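Side-chain contacts in type III effector HopA1 (Pseudomonas syringae pv. tomato str. DC3000, PDB 4RSX), which acts as a type III effector that the bacterium probably delivers into plant host cells: residues Gln47-Glu50 with Phe51-Leu55; Thr124-Thr127 with Arg128-Thr132; Leu172-Lys175 with Leu176-Ser180. All blocks are in the same frame, centred on the assembly; numbering follows the deposited sequence.

How the interactions relate
Read from the N terminus, the three contacts follow one another in series. Each lies within a single helix and closes no more than one helical turn, so none nests in or crosses another. Interaction 1 belongs to helix 45-58, interaction 2 to helix 123-136 and interaction 3 to helix 166-180. What joins them is packing between the helices: Phe51 and Thr54 of interaction 1 meet Thr124, Thr127 and Arg128 of interaction 2, whose Ala129 and Thr132 in turn meet Leu176, Met179 and Ser180 of interaction 3. Helix 123-136 is therefore the middle member, and interactions 1 and 3 stay about 11 Å apart at their nearest atoms.

Interaction 1: Gln47-Glu50 with Phe51-Leu55; sequences QQEE and FLHTL
Glu50 and Thr54 meet one turn apart in the alpha-helix 45-58, where the threonine hydroxyl folds back on the backbone, a habit well known for threonine in helices. Two donors grip Glu50 O: the amide Thr54 N at 3.0 Å and the hydroxyl Thr54 OG1, and they arrive from opposite faces of the carbonyl plane. The hydroxyl can do so because OG1 stands beside its own backbone N, anti to the carbonyl carbon (chi1 -62°). This leaves CG2 anti to the backbone N and satisfies the hydroxyl of a buried residue within its own helix.

The close-packed side continues with Phe51, whose CB lies 3.1 Å from Gln48 O. Its ring is carried off the helix to rest on Thr124 and Thr127 of helix 123-136 and on Pro148. Leu52 is buried as well, with CG 3.7 Å from Gln48 O and its side chain against Tyr97 of strand 96-101.

The other side is looser. His53 presents the edge of its imidazole to the backbone, CD2 lying 3.3 Å from Glu49 O in the ring plane. The carboxylate of Glu49 is only a distant neighbour, OE1 standing 4.7 Å from His53 NE2, and its OE2 forms a salt bridge with Lys93 instead. Glu50 is exposed and its side chain extended; its backbone carbonyl does the bonding, with Thr54 OG1 lying 2.7 Å from Glu50 O.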
loop_
_atom_site.group_PDB
_atom_site.type_symbol
_atom_site.label_atom_id
_atom_site.label_comp_id
_atom_site.label_asym_id
_atom_site.label_seq_id
_atom_site.Cartn_x
_atom_site.Cartn_y
_atom_site.Cartn_z
ATOM N N GLN A 47 -7.711 -22.093 0.146
ATOM C CA GLN A 47 -6.696 -21.149 -0.306
ATOM C C GLN A 47 -6.234 -20.248 0.847
ATOM O O GLN A 47 -5.033 -20.020 1.009
ATOM C CB GLN A 47 -7.188 -20.375 -1.541
ATOM C CG GLN A 47 -7.113 -21.238 -2.826
ATOM C CD GLN A 47 -7.816 -20.610 -4.013
ATOM O OE1 GLN A 47 -8.703 -19.752 -3.858
ATOM N NE2 GLN A 47 -7.422 -21.026 -5.213
ATOM N N GLN A 48 -7.178 -19.796 1.671
ATOM C CA GLN A 48 -6.864 -19.027 2.886
ATOM C C GLN A 48 -5.972 -19.808 3.848
ATOM O O GLN A 48 -4.957 -19.302 4.346
ATOM C CB GLN A 48 -8.163 -18.584 3.582
ATOM C CG GLN A 48 -8.988 -17.622 2.716
ATOM C CD GLN A 48 -10.300 -17.166 3.355
ATOM O OE1 GLN A 48 -10.373 -16.905 4.561
ATOM N NE2 GLN A 48 -11.338 -17.052 2.535
ATOM N N GLU A 49 -6.337 -21.061 4.087
ATOM C CA GLU A 49 -5.544 -21.910 4.960
ATOM C C GLU A 49 -4.133 -22.136 4.419
ATOM O O GLU A 49 -3.169 -22.126 5.178
ATOM C CB GLU A 49 -6.270 -23.239 5.214
ATOM C CG GLU A 49 -7.576 -23.068 6.011
ATOM C CD GLU A 49 -7.330 -22.741 7.488
ATOM O OE1 GLU A 49 -6.182 -22.906 7.959
ATOM O OE2 GLU A 49 -8.284 -22.325 8.182
ATOM N N GLU A 50 -4.015 -22.338 3.111
ATOM C CA GLU A 50 -2.710 -22.467 2.458
ATOM C C GLU A 50 -1.895 -21.181 2.677
ATOM O O GLU A 50 -0.674 -21.218 2.881
ATOM C CB GLU A 50 -2.899 -22.755 0.954
ATOM C CG GLU A 50 -1.593 -22.899 0.153
ATOM C CD GLU A 50 -1.806 -22.824 -1.369
ATOM O OE1 GLU A 50 -2.951 -22.569 -1.811
ATOM O OE2 GLU A 50 -0.824 -23.010 -2.130
ATOM N N PHE A 51 -2.587 -20.047 2.654
ATOM C CA PHE A 51 -1.940 -18.759 2.867
ATOM C C PHE A 51 -1.321 -18.690 4.270
ATOM O O PHE A 51 -0.131 -18.398 4.424
ATOM C CB PHE A 51 -2.948 -17.621 2.660
ATOM C CG PHE A 51 -2.330 -16.260 2.714
ATOM C CD1 PHE A 51 -1.835 -15.666 1.556
ATOM C CD2 PHE A 51 -2.218 -15.579 3.917
ATOM C CE1 PHE A 51 -1.243 -14.415 1.598
ATOM C CE2 PHE A 51 -1.629 -14.316 3.965
ATOM C CZ PHE A 51 -1.136 -13.737 2.808
ATOM N N LEU A 52 -2.123 -18.972 5.295
ATOM C CA LEU A 52 -1.612 -18.974 6.669
ATOM C C LEU A 52 -0.466 -19.964 6.842
ATOM O O LEU A 52 0.537 -19.659 7.488
ATOM C CB LEU A 52 -2.731 -19.272 7.668
ATOM C CG LEU A 52 -3.833 -18.224 7.658
ATOM C CD1 LEU A 52 -4.842 -18.512 8.734
ATOM C CD2 LEU A 52 -3.231 -16.836 7.833
ATOM N N HIS A 53 -0.597 -21.147 6.249
ATOM C CA HIS A 53 0.467 -22.139 6.388
ATOM C C HIS A 53 1.764 -21.698 5.718
ATOM O O HIS A 53 2.854 -22.087 6.144
ATOM C CB HIS A 53 0.010 -23.531 5.917
ATOM C CG HIS A 53 -0.713 -24.299 6.981
ATOM N ND1 HIS A 53 -0.058 -25.087 7.904
ATOM C CD2 HIS A 53 -2.031 -24.362 7.297
ATOM C CE1 HIS A 53 -0.944 -25.619 8.732
ATOM N NE2 HIS A 53 -2.146 -25.193 8.387
ATOM N N THR A 54 1.647 -20.869 4.688
ATOM C CA THR A 54 2.824 -20.386 3.974
ATOM C C THR A 54 3.531 -19.330 4.801
ATOM O O THR A 54 4.759 -19.309 4.863
ATOM C CB THR A 54 2.433 -19.788 2.625
ATOM O OG1 THR A 54 1.827 -20.812 1.828
ATOM C CG2 THR A 54 3.661 -19.230 1.901
ATOM N N LEU A 55 2.743 -18.450 5.421
ATOM C CA LEU A 55 3.280 -17.459 6.352
ATOM C C LEU A 55 4.161 -18.157 7.394
ATOM O O LEU A 55 5.319 -17.777 7.586
ATOM C CB LEU A 55 2.152 -16.683 7.041
ATOM C CG LEU A 55 1.325 -15.676 6.233
ATOM C CD1 LEU A 55 0.366 -14.891 7.137
ATOM C CD2 LEU A 55 2.224 -14.719 5.453
#

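Interaction 2: Thr124-Thr127 with Arg128-Thr132; sequences TQLT and RAMAT
Leu126 O accepts the shortest backbone bond of this turn, from Met130 N at 2.8 Å, in the alpha-helix 123-136. The Met130 side chain crowds the same oxygen, its CG 3.3 Å away. The two side chains cross obliquely: Leu126 CG meets Met130 SD at 3.9 Å, and CD1 reaches Met130 CG. The leucine can touch its i+4 neighbour because CG is anti to the backbone N (chi1 174°), which leans the branch along the helix, while the methionine holds its own CG beside the backbone N (chi1 -73°).

On another face, Thr124 and Arg128 run side by side and point the same way. The contact is apolar to polar and rather long, Thr124 CG2 standing 4.1 Å from Arg128 NE, with the methyl oblique to the guanidinium. Thr127 OG1 turns back to Ala123 O, a hydrogen bond from just before the segment. Thr132 likewise bonds back four residues: its OG1 bonds Arg128 O at 3.1 Å, from the opposite face to its own amide.

Three neighbours pack against this helix. Leu126 and Met130 rest on Ala158 of strand 158-162, Met130 also on Leu160; Thr124 and Thr127 face helix 45-58; and Ala129, with its small methyl, admits Leu176 and Ser180 of helix 166-180.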
loop_
_atom_site.group_PDB
_atom_site.type_symbol
_atom_site.label_atom_id
_atom_site.label_comp_id
_atom_site.label_asym_id
_atom_site.label_seq_id
_atom_site.Cartn_x
_atom_site.Cartn_y
_atom_site.Cartn_z
ATOM N N THR A 124 -0.800 -16.075 -2.171
ATOM C CA THR A 124 0.245 -16.884 -1.561
ATOM C C THR A 124 1.532 -16.825 -2.381
ATOM O O THR A 124 2.619 -16.601 -1.840
ATOM C CB THR A 124 -0.234 -18.343 -1.379
ATOM O OG1 THR A 124 -1.307 -18.367 -0.430
ATOM C CG2 THR A 124 0.876 -19.218 -0.861
ATOM N N GLN A 125 1.406 -17.026 -3.685
ATOM C CA GLN A 125 2.545 -16.905 -4.588
ATOM C C GLN A 125 3.196 -15.527 -4.482
ATOM O O GLN A 125 4.424 -15.421 -4.429
ATOM C CB GLN A 125 2.117 -17.156 -6.040
ATOM C CG GLN A 125 1.989 -18.615 -6.425
ATOM C CD GLN A 125 2.077 -18.826 -7.932
ATOM O OE1 GLN A 125 1.203 -19.448 -8.536
ATOM N NE2 GLN A 125 3.146 -18.323 -8.539
ATOM N N LEU A 126 2.383 -14.473 -4.472
ATOM C CA LEU A 126 2.935 -13.121 -4.358
ATOM C C LEU A 126 3.704 -12.976 -3.051
ATOM O O LEU A 126 4.808 -12.406 -3.030
ATOM C CB LEU A 126 1.830 -12.066 -4.433
ATOM C CG LEU A 126 2.258 -10.617 -4.176
ATOM C CD1 LEU A 126 3.326 -10.212 -5.167
ATOM C CD2 LEU A 126 1.071 -9.680 -4.285
ATOM N N THR A 127 3.134 -13.514 -1.970
ATOM C CA THR A 127 3.739 -13.354 -0.648
ATOM C C THR A 127 5.125 -14.001 -0.621
ATOM O O THR A 127 6.078 -13.434 -0.079
ATOM C CB THR A 127 2.833 -13.926 0.459
ATOM O OG1 THR A 127 1.625 -13.158 0.505
ATOM C CG2 THR A 127 3.514 -13.838 1.820
ATOM N N ARG A 128 5.230 -15.174 -1.240
ATOM C CA ARG A 128 6.504 -15.866 -1.384
ATOM C C ARG A 128 7.511 -15.013 -2.142
ATOM O O ARG A 128 8.666 -14.897 -1.737
ATOM C CB ARG A 128 6.302 -17.184 -2.143
ATOM C CG ARG A 128 5.483 -18.233 -1.396
ATOM C CD ARG A 128 5.653 -19.617 -2.041
ATOM N NE ARG A 128 4.652 -20.562 -1.555
ATOM C CZ ARG A 128 4.898 -21.528 -0.670
ATOM N NH1 ARG A 128 6.126 -21.688 -0.181
ATOM N NH2 ARG A 128 3.915 -22.339 -0.281
ATOM N N ALA A 129 7.076 -14.446 -3.265
ATOM C CA ALA A 129 7.941 -13.588 -4.058
ATOM C C ALA A 129 8.365 -12.348 -3.265
ATOM O O ALA A 129 9.503 -11.893 -3.382
ATOM C CB ALA A 129 7.254 -13.191 -5.357
ATOM N N MET A 130 7.453 -11.796 -2.463
ATOM C CA MET A 130 7.778 -10.620 -1.653
ATOM C C MET A 130 8.853 -10.958 -0.625
ATOM O O MET A 130 9.800 -10.194 -0.438
ATOM C CB MET A 130 6.526 -10.062 -0.963
ATOM C CG MET A 130 5.578 -9.354 -1.926
ATOM S SD MET A 130 3.990 -8.953 -1.160
ATOM C CE MET A 130 4.535 -7.681 -0.014
ATOM N N ALA A 131 8.711 -12.109 0.030
ATOM C CA ALA A 131 9.700 -12.547 1.016
ATOM C C ALA A 131 11.091 -12.735 0.385
ATOM O O ALA A 131 12.112 -12.307 0.946
ATOM C CB ALA A 131 9.241 -13.828 1.702
ATOM N N THR A 132 11.131 -13.369 -0.780
ATOM C CA THR A 132 12.400 -13.561 -1.473
ATOM C C THR A 132 13.023 -12.193 -1.796
ATOM O O THR A 132 14.200 -11.943 -1.510
ATOM C CB THR A 132 12.206 -14.370 -2.762
ATOM O OG1 THR A 132 11.580 -15.616 -2.441
ATOM C CG2 THR A 132 13.544 -14.637 -3.456
#

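Interaction 3: Leu172-Lys175 with Leu176-Ser180; sequences LGEK and LKQMS
Lys175 reaches Met179 because its chain leaves anti to the backbone N (chi1 176°) and then bends at chi2, chi3 and chi4, so that it runs forward along the helix over the following turn. The two side chains cross at about a right angle, Lys175 CE standing 3.8 Å from Met179 CB and 4.0 Å from its SD. Further out, the ammonium NZ comes 4.0 Å from Gln178 CG, the glutamine again crossing the lysine nearly square on. Both CE and the ammonium nitrogen therefore take part in the packing.

Gln178 takes the crowded position for CG, between its backbone N and carbonyl carbon (chi1 54°). That presses CG onto the backbone of the previous turn, 3.1 Å from Glu174 O and 3.3 Å from Lys175 O, and the chain, extended beyond CG, lays its amide back toward Glu174. Glu174 CG is 4.2 Å from Gln178 NE2, a loose contact. The usual i to i+4 backbone bonds of the alpha-helix include Met179 N to Lys175 O at 3.0 Å.

Gln178 is exposed, whereas Leu176 is buried. Lys177 leads away to Lys200 O and Ser199 OG, with a cation-pi contact to Phe187, tying helix 166-180 to the outermost strand 196-199 and the residue just after it. Another face of the helix packs on helix 123-136, where Met179 lies on Thr132 and Lys175 on Leu133.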
loop_
_atom_site.group_PDB
_atom_site.type_symbol
_atom_site.label_atom_id
_atom_site.label_comp_id
_atom_site.label_asym_id
_atom_site.label_seq_id
_atom_site.Cartn_x
_atom_site.Cartn_y
_atom_site.Cartn_z
ATOM N N LEU A 172 12.274 -2.803 -8.912
ATOM C CA LEU A 172 11.813 -3.853 -8.001
ATOM C C LEU A 172 10.504 -4.457 -8.474
ATOM O O LEU A 172 10.272 -5.658 -8.318
ATOM C CB LEU A 172 11.617 -3.312 -6.593
ATOM C CG LEU A 172 12.894 -2.929 -5.865
ATOM C CD1 LEU A 172 12.511 -2.253 -4.564
ATOM C CD2 LEU A 172 13.782 -4.142 -5.621
ATOM N N GLY A 173 9.650 -3.613 -9.043
ATOM C CA GLY A 173 8.376 -4.058 -9.571
ATOM C C GLY A 173 8.567 -5.027 -10.727
ATOM O O GLY A 173 7.973 -6.112 -10.738
ATOM N N GLU A 174 9.393 -4.644 -11.702
ATOM C CA GLU A 174 9.630 -5.503 -12.860
ATOM C C GLU A 174 10.299 -6.803 -12.396
ATOM O O GLU A 174 9.969 -7.891 -12.874
ATOM C CB GLU A 174 10.413 -4.768 -13.976
ATOM C CG GLU A 174 11.902 -4.534 -13.699
ATOM C CD GLU A 174 12.544 -3.411 -14.555
ATOM O OE1 GLU A 174 11.830 -2.451 -14.951
ATOM O OE2 GLU A 174 13.777 -3.488 -14.807
ATOM N N LYS A 175 11.195 -6.686 -11.421
ATOM C CA LYS A 175 11.831 -7.846 -10.817
ATOM C C LYS A 175 10.799 -8.774 -10.159
ATOM O O LYS A 175 10.811 -9.989 -10.377
ATOM C CB LYS A 175 12.888 -7.390 -9.801
ATOM C CG LYS A 175 13.566 -8.518 -9.021
ATOM C CD LYS A 175 14.520 -9.314 -9.891
ATOM C CE LYS A 175 14.305 -10.804 -9.687
ATOM N NZ LYS A 175 14.492 -11.559 -10.965
ATOM N N LEU A 176 9.903 -8.196 -9.363
ATOM C CA LEU A 176 8.856 -8.971 -8.703
ATOM C C LEU A 176 8.022 -9.745 -9.729
ATOM O O LEU A 176 7.775 -10.941 -9.560
ATOM C CB LEU A 176 7.977 -8.051 -7.839
ATOM C CG LEU A 176 6.749 -8.579 -7.095
ATOM C CD1 LEU A 176 7.116 -9.679 -6.103
ATOM C CD2 LEU A 176 6.077 -7.435 -6.358
ATOM N N LYS A 177 7.623 -9.077 -10.806
ATOM C CA LYS A 177 6.808 -9.717 -11.829
ATOM C C LYS A 177 7.529 -10.871 -12.520
ATOM O O LYS A 177 6.945 -11.941 -12.700
ATOM C CB LYS A 177 6.311 -8.693 -12.863
ATOM C CG LYS A 177 5.041 -7.951 -12.445
ATOM C CD LYS A 177 4.439 -7.119 -13.586
ATOM C CE LYS A 177 3.047 -6.648 -13.200
ATOM N NZ LYS A 177 2.456 -5.603 -14.100
ATOM N N GLN A 178 8.788 -10.667 -12.906
ATOM C CA GLN A 178 9.512 -11.706 -13.643
ATOM C C GLN A 178 9.896 -12.920 -12.782
ATOM O O GLN A 178 10.030 -14.028 -13.301
ATOM C CB GLN A 178 10.723 -11.134 -14.399
ATOM C CG GLN A 178 11.701 -10.334 -13.552
ATOM C CD GLN A 178 12.918 -9.862 -14.342
ATOM O OE1 GLN A 178 13.689 -10.680 -14.855
ATOM N NE2 GLN A 178 13.100 -8.539 -14.439
ATOM N N MET A 179 10.024 -12.716 -11.472
ATOM C CA MET A 179 10.438 -13.774 -10.548
ATOM C C MET A 179 9.271 -14.503 -9.853
ATOM O O MET A 179 9.460 -15.601 -9.325
ATOM C CB MET A 179 11.331 -13.184 -9.459
ATOM C CG MET A 179 10.555 -12.885 -8.179
ATOM S SD MET A 179 11.244 -11.571 -7.172
ATOM C CE MET A 179 12.452 -12.456 -6.182
ATOM N N SER A 180 8.085 -13.893 -9.827
ATOM C CA SER A 180 6.999 -14.402 -8.988
ATOM C C SER A 180 6.369 -15.678 -9.542
ATOM O O SER A 180 5.790 -16.468 -8.790
ATOM C CB SER A 180 5.913 -13.343 -8.790
ATOM O OG SER A 180 5.197 -13.106 -9.992
#